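Putative adhesin (Bacteroides thetaiotaomicron, PDB 4QDG) is a putative lipid-anchored outer-membrane adhesin of the FimB/Mfa2 family, probably involved in cell adhesion as an anchor or other component of a pilus. Local coordinates at residues L257-K260 / S261-A265. Residues are numbered along the deposited sequence; the frame is centred on the assembly and turned at random.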
# COMPACT_ATOMS: atom_id res chain seq x y z
N LEU A 257 -5.29 -13.21 -5.86
CA LEU A 257 -6.71 -13.27 -6.12
C LEU A 257 -7.20 -14.73 -6.00
O LEU A 257 -8.40 -14.92 -5.86
CB LEU A 257 -7.07 -12.64 -7.49
CG LEU A 257 -6.91 -11.10 -7.62
CD1 LEU A 257 -7.17 -10.64 -9.06
CD2 LEU A 257 -7.80 -10.33 -6.63
N MSE A 258 -6.28 -15.75 -5.98
CA MSE A 258 -6.71 -17.15 -5.75
C MSE A 258 -7.13 -17.28 -4.26
O MSE A 258 -7.97 -18.12 -3.95
CB MSE A 258 -5.65 -18.20 -6.11
CG MSE A 258 -5.30 -18.28 -7.57
SE MSE A 258 -3.59 -19.26 -7.80
CE MSE A 258 -3.32 -18.90 -9.81
N LEU A 259 -6.58 -16.42 -3.37
CA LEU A 259 -7.00 -16.41 -1.98
C LEU A 259 -8.41 -15.76 -1.89
O LEU A 259 -9.27 -16.26 -1.18
CB LEU A 259 -5.99 -15.67 -1.08
CG LEU A 259 -6.41 -15.51 0.40
CD1 LEU A 259 -6.36 -16.85 1.11
CD2 LEU A 259 -5.50 -14.53 1.13
N LYS A 260 -8.63 -14.66 -2.64
CA LYS A 260 -9.92 -13.99 -2.66
C LYS A 260 -11.02 -14.93 -3.17
O LYS A 260 -12.06 -15.04 -2.53
CB LYS A 260 -9.87 -12.73 -3.51
CG LYS A 260 -11.06 -11.79 -3.26
CD LYS A 260 -11.51 -11.09 -4.54
CE LYS A 260 -12.42 -11.98 -5.38
NZ LYS A 260 -12.84 -11.28 -6.62
N SER A 261 -10.76 -15.65 -4.27
CA SER A 261 -11.73 -16.57 -4.87
C SER A 261 -12.15 -17.67 -3.90
O SER A 261 -13.30 -18.10 -3.93
CB SER A 261 -11.15 -17.18 -6.14
OG SER A 261 -10.93 -16.12 -7.07
N ASP A 262 -11.24 -18.09 -3.02
CA ASP A 262 -11.46 -19.09 -1.99
C ASP A 262 -12.22 -18.56 -0.77
O ASP A 262 -13.21 -19.15 -0.37
CB ASP A 262 -10.11 -19.63 -1.50
CG ASP A 262 -9.64 -20.91 -2.12
OD1 ASP A 262 -9.63 -21.00 -3.38
OD2 ASP A 262 -9.17 -21.80 -1.37
N LEU A 263 -11.76 -17.46 -0.18
CA LEU A 263 -12.35 -17.01 1.07
C LEU A 263 -13.22 -15.78 1.00
O LEU A 263 -13.94 -15.53 1.96
CB LEU A 263 -11.23 -16.74 2.10
CG LEU A 263 -10.30 -17.92 2.50
CD1 LEU A 263 -9.30 -17.47 3.52
CD2 LEU A 263 -11.09 -19.11 3.05
N TYR A 264 -13.10 -14.97 -0.06
CA TYR A 264 -13.85 -13.70 -0.14
C TYR A 264 -14.42 -13.54 -1.55
O TYR A 264 -14.23 -12.50 -2.16
CB TYR A 264 -12.89 -12.51 0.23
CG TYR A 264 -12.06 -12.71 1.49
CD1 TYR A 264 -12.61 -12.53 2.75
CD2 TYR A 264 -10.72 -13.09 1.41
CE1 TYR A 264 -11.85 -12.75 3.91
CE2 TYR A 264 -9.94 -13.28 2.56
CZ TYR A 264 -10.52 -13.11 3.81
OH TYR A 264 -9.76 -13.29 4.94
N ALA A 265 -15.07 -14.58 -2.08
CA ALA A 265 -15.59 -14.63 -3.44
C ALA A 265 -16.53 -13.45 -3.82
O ALA A 265 -16.50 -13.04 -4.98
CB ALA A 265 -16.28 -15.95 -3.70
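Leu257 O receives two hydrogen bonds from Ser261, one turn further along the helix: the backbone N of Ser261 lies 2.9 Å from Leu257 O, and its hydroxyl OG lies 3.1 Å from the same oxygen. The two donors approach from opposite faces of the carbonyl plane. Ser261 OG stands beside its own backbone N (chi1 -63°), the placing from which a short hydroxyl can reach back to the carbonyl four residues earlier; serine thus suits this exposed position by giving the helix a second bond.

The i-to-i+4 ladder continues with Leu263 N to Leu259 O (2.9 Å, nearly straight) and Tyr264 N to Lys260 O (2.7 Å), whereas Asp262 N is held only weakly, by Met258 O and Leu259 O.

Lys260 has CG anti to its backbone N (chi1 -164°), which sets CG 3.4 Å from Tyr264 O; bends farther out keep CE near that oxygen. Lysine suits the place because its long chain follows the helix end while NZ hydrogen-bonds Met267 O and Ser269 OG, and aspartate because Asp262 OD2 is hydrogen-bonded to Trp301 NE1.

Among the apolar side chains, Leu259 CD1 meets Leu263 CD1 at 3.9 Å. Leucine fits the buried position of Leu259, which rests on Phe272 and Trp301; Leu263, more exposed, also touches Trp301.

The CB of Leu263 lies over one face of the Tyr264 ring, toward its rim, just where the backbone leaves helical geometry. This is the C-terminal end of a surface alpha-helix, helix 252-263, packed against strand 301-304 and against helix 269-275, whose Leu273 belongs to a magnesium site.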